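PDB 2O62: hypothetical protein from Nostoc punctiforme, which is of unknown function but folds into two calycin-like beta domains, the second related to a biogenesis factor required for ATP synthase. Local coordinates for residues V200-V212 / G218-R230. Sequence-based numbering, arbitrary orientation.
Sequences VLFDQDPEKQVQV and GASATSPLKVQLR. With GOL (glycerol), chain J.
Strands 210-212 and 219-224 run antiparallel, their axes 4.6 Å apart at an angle of 162°. Q211 and S223 form the hydrogen-bonded pair: Q211 N donates to S223 O at 2.9 Å, and S223 N donates to Q211 O. V210-P224 and V212-T222 are the flanking non-hydrogen-bonded pairs. Just past the strand, L225 N donates to Q209 O at 3.1 Å.

The L225 side chain crosses the backbone of Q209 and V210 to reach L201-D203. Its CG lies beside its own backbone N (chi1 -67°), and its two methyls reach different partners. L225 CD2 meets L201 CD1 at 3.6 Å, the two side chains crossing at about a right angle. L225 CD1 packs on F202 O and lies 3.7 Å from D203 CB. T222 shares a face with V212; its OG1 lies against both V212 methyls, and T222 CG2 touches V210 CG2 at 3.7 Å. On the face with Q211 and S223, water 2 accepts from Q211 NE2 and donates to S223 OG and A221 O. Q211 OE1 accepts from O2 of a glycerol at 2.6 Å.

The hairpin 210-214/219-224 belongs to the closed antiparallel barrel of the C-terminal domain. Strand 199-202 flanks it on one side and strand 233-242 on the other. Q211, A221 and S223 face the N-terminal sheet, touching strand 117-127, and S223 OG also bonds Q109 of strand 103-111.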
# COMPACT_ATOMS: atom_id res chain seq x y z
N VAL A 200 15.71 -4.90 1.65
CA VAL A 200 16.55 -3.78 2.01
C VAL A 200 16.28 -3.50 3.47
O VAL A 200 15.13 -3.26 3.86
CB VAL A 200 16.24 -2.55 1.15
CG1 VAL A 200 17.08 -1.36 1.56
CG2 VAL A 200 16.43 -2.91 -0.36
N LEU A 201 17.34 -3.48 4.26
CA LEU A 201 17.23 -3.39 5.72
C LEU A 201 17.76 -2.05 6.22
O LEU A 201 18.93 -1.76 6.07
CB LEU A 201 18.01 -4.52 6.35
CG LEU A 201 18.04 -4.50 7.86
CD1 LEU A 201 16.64 -4.65 8.41
CD2 LEU A 201 18.99 -5.57 8.42
N PHE A 202 16.87 -1.28 6.84
CA PHE A 202 17.23 -0.06 7.59
C PHE A 202 17.12 -0.32 9.09
O PHE A 202 16.03 -0.44 9.62
CB PHE A 202 16.31 1.11 7.24
CG PHE A 202 16.38 1.59 5.79
CD1 PHE A 202 15.59 1.00 4.79
CD2 PHE A 202 17.12 2.70 5.45
CE1 PHE A 202 15.61 1.49 3.45
CE2 PHE A 202 17.13 3.21 4.14
CZ PHE A 202 16.38 2.58 3.14
N ASP A 203 18.25 -0.42 9.78
CA ASP A 203 18.20 -0.76 11.20
C ASP A 203 19.13 0.07 12.11
O ASP A 203 19.31 -0.28 13.27
CB ASP A 203 18.44 -2.27 11.42
CG ASP A 203 19.85 -2.67 11.12
OD1 ASP A 203 20.61 -1.81 10.65
OD2 ASP A 203 20.22 -3.85 11.31
N GLN A 204 19.69 1.17 11.59
CA GLN A 204 20.62 2.01 12.34
C GLN A 204 19.91 3.15 13.07
O GLN A 204 20.14 3.41 14.25
CB GLN A 204 21.69 2.57 11.37
CG GLN A 204 22.95 3.15 12.00
CD GLN A 204 24.02 3.46 10.95
OE1 GLN A 204 23.81 4.30 10.07
NE2 GLN A 204 25.16 2.74 11.01
N ASP A 205 19.03 3.82 12.33
CA ASP A 205 18.46 5.12 12.73
C ASP A 205 17.14 4.89 13.43
O ASP A 205 16.32 4.16 12.92
CB ASP A 205 18.28 5.88 11.40
CG ASP A 205 17.83 7.30 11.55
OD1 ASP A 205 17.15 7.61 12.54
OD2 ASP A 205 18.16 8.10 10.61
N PRO A 206 16.90 5.49 14.61
CA PRO A 206 15.59 5.32 15.25
C PRO A 206 14.41 5.87 14.47
O PRO A 206 13.29 5.44 14.71
CB PRO A 206 15.76 6.07 16.59
CG PRO A 206 16.85 7.02 16.34
CD PRO A 206 17.80 6.31 15.45
N GLU A 207 14.65 6.79 13.52
CA GLU A 207 13.58 7.28 12.63
C GLU A 207 13.27 6.37 11.42
O GLU A 207 12.37 6.66 10.62
CB GLU A 207 13.93 8.70 12.07
CG GLU A 207 14.04 9.79 13.12
CD GLU A 207 12.70 10.20 13.80
OE1 GLU A 207 11.67 9.88 13.22
OE2 GLU A 207 12.72 10.85 14.87
N LYS A 208 14.08 5.33 11.21
CA LYS A 208 13.84 4.42 10.09
C LYS A 208 14.29 3.03 10.43
O LYS A 208 15.43 2.67 10.20
CB LYS A 208 14.50 4.93 8.80
CG LYS A 208 13.84 4.28 7.54
CD LYS A 208 14.13 5.05 6.26
CE LYS A 208 13.46 4.44 5.02
NZ LYS A 208 11.99 4.87 4.99
N GLN A 209 13.38 2.29 11.08
CA GLN A 209 13.60 0.91 11.53
C GLN A 209 12.69 -0.01 10.74
O GLN A 209 11.60 -0.32 11.19
CB GLN A 209 13.28 0.81 13.02
CG GLN A 209 14.31 1.51 13.90
CD GLN A 209 15.60 0.78 13.93
OE1 GLN A 209 15.65 -0.40 14.32
NE2 GLN A 209 16.69 1.47 13.57
N VAL A 210 13.10 -0.37 9.52
CA VAL A 210 12.17 -0.99 8.57
C VAL A 210 12.86 -1.95 7.67
O VAL A 210 14.09 -1.90 7.52
CB VAL A 210 11.38 0.03 7.69
CG1 VAL A 210 10.56 0.97 8.51
CG2 VAL A 210 12.29 0.78 6.75
N GLN A 211 12.10 -2.88 7.12
CA GLN A 211 12.59 -3.71 6.02
C GLN A 211 11.79 -3.31 4.82
O GLN A 211 10.59 -3.11 4.92
CB GLN A 211 12.46 -5.22 6.27
CG GLN A 211 11.03 -5.81 6.36
CD GLN A 211 11.02 -7.33 6.01
OE1 GLN A 211 11.76 -8.09 6.62
NE2 GLN A 211 10.24 -7.74 4.96
N VAL A 212 12.42 -3.25 3.65
CA VAL A 212 11.64 -3.02 2.41
C VAL A 212 11.74 -4.27 1.59
O VAL A 212 12.83 -4.77 1.40
CB VAL A 212 12.19 -1.84 1.61
CG1 VAL A 212 11.31 -1.58 0.40
CG2 VAL A 212 12.29 -0.61 2.47
N GLY A 218 6.02 -4.46 -9.86
CA GLY A 218 6.63 -3.18 -9.44
C GLY A 218 6.25 -2.76 -8.03
O GLY A 218 6.45 -1.61 -7.64
N ALA A 219 5.78 -3.73 -7.22
CA ALA A 219 5.34 -3.48 -5.86
C ALA A 219 6.46 -3.54 -4.82
O ALA A 219 7.44 -4.28 -4.96
CB ALA A 219 4.27 -4.45 -5.48
N SER A 220 6.31 -2.76 -3.77
CA SER A 220 7.17 -2.86 -2.63
C SER A 220 6.34 -2.78 -1.36
O SER A 220 5.24 -2.20 -1.34
CB SER A 220 8.26 -1.77 -2.65
OG SER A 220 7.71 -0.48 -2.70
N ALA A 221 6.84 -3.41 -0.31
CA ALA A 221 6.24 -3.29 1.00
C ALA A 221 7.30 -2.81 2.00
O ALA A 221 8.36 -3.41 2.10
CB ALA A 221 5.70 -4.62 1.44
N THR A 222 6.99 -1.78 2.77
CA THR A 222 7.90 -1.30 3.83
C THR A 222 7.23 -1.57 5.18
O THR A 222 6.11 -1.15 5.41
CB THR A 222 8.27 0.20 3.62
OG1 THR A 222 8.95 0.33 2.36
CG2 THR A 222 9.17 0.72 4.72
N SER A 223 7.93 -2.33 6.02
CA SER A 223 7.41 -2.88 7.26
C SER A 223 8.29 -2.50 8.44
O SER A 223 9.51 -2.66 8.35
CB SER A 223 7.38 -4.40 7.23
OG SER A 223 6.61 -4.85 6.11
N PRO A 224 7.66 -2.08 9.56
CA PRO A 224 8.41 -1.96 10.82
C PRO A 224 9.21 -3.24 11.14
O PRO A 224 8.71 -4.32 10.92
CB PRO A 224 7.30 -1.73 11.86
CG PRO A 224 6.12 -1.24 11.09
CD PRO A 224 6.23 -1.75 9.73
N LEU A 225 10.44 -3.13 11.62
CA LEU A 225 11.16 -4.32 12.04
C LEU A 225 10.46 -5.00 13.23
O LEU A 225 10.52 -6.21 13.38
CB LEU A 225 12.61 -4.00 12.40
CG LEU A 225 13.44 -3.56 11.18
CD1 LEU A 225 14.84 -3.06 11.60
CD2 LEU A 225 13.53 -4.68 10.13
N LYS A 226 9.85 -4.20 14.10
CA LYS A 226 9.07 -4.74 15.21
C LYS A 226 8.10 -3.70 15.63
O LYS A 226 8.49 -2.56 15.87
CB LYS A 226 9.92 -5.09 16.43
CG LYS A 226 9.09 -5.85 17.56
CD LYS A 226 9.94 -6.43 18.66
CE LYS A 226 9.23 -7.54 19.48
NZ LYS A 226 7.97 -7.06 20.07
N VAL A 227 6.85 -4.08 15.72
CA VAL A 227 5.85 -3.21 16.29
C VAL A 227 6.09 -3.11 17.79
O VAL A 227 6.05 -4.11 18.49
CB VAL A 227 4.45 -3.76 15.98
CG1 VAL A 227 3.40 -2.91 16.65
CG2 VAL A 227 4.24 -3.81 14.52
N GLN A 228 6.37 -1.89 18.27
CA GLN A 228 6.70 -1.63 19.69
C GLN A 228 5.53 -0.91 20.37
O GLN A 228 4.86 -0.11 19.76
CB GLN A 228 7.96 -0.75 19.84
CG GLN A 228 9.22 -1.15 19.00
CD GLN A 228 10.21 -2.07 19.75
OE1 GLN A 228 9.90 -2.62 20.81
NE2 GLN A 228 11.40 -2.24 19.16
N LEU A 229 5.33 -1.17 21.64
CA LEU A 229 4.40 -0.36 22.42
C LEU A 229 4.87 1.10 22.48
O LEU A 229 6.08 1.39 22.57
CB LEU A 229 4.24 -0.89 23.86
CG LEU A 229 3.34 -2.11 24.04
CD1 LEU A 229 4.08 -3.35 23.54
CD2 LEU A 229 2.93 -2.30 25.47
N ARG A 230 3.89 2.00 22.45
CA ARG A 230 4.09 3.44 22.59
C ARG A 230 5.02 4.02 21.57
O ARG A 230 5.77 4.93 21.87
CB ARG A 230 4.57 3.82 23.99
CG ARG A 230 3.45 3.77 25.01
CD ARG A 230 3.71 4.65 26.21
NE ARG A 230 3.64 6.11 25.96
CZ ARG A 230 4.00 6.99 26.89
NH1 ARG A 230 4.45 6.54 28.06
NH2 ARG A 230 3.96 8.30 26.68
C1 GOL J . 9.50 -8.24 10.57
O1 GOL J . 8.81 -7.03 10.72
C2 GOL J . 10.86 -8.13 9.89
O2 GOL J . 10.93 -9.09 8.87
C3 GOL J . 11.95 -8.49 10.89
O3 GOL J . 11.75 -7.82 12.12
O HOH W 1 10.51 -1.28 14.22
O HOH W 2 8.44 -5.66 4.09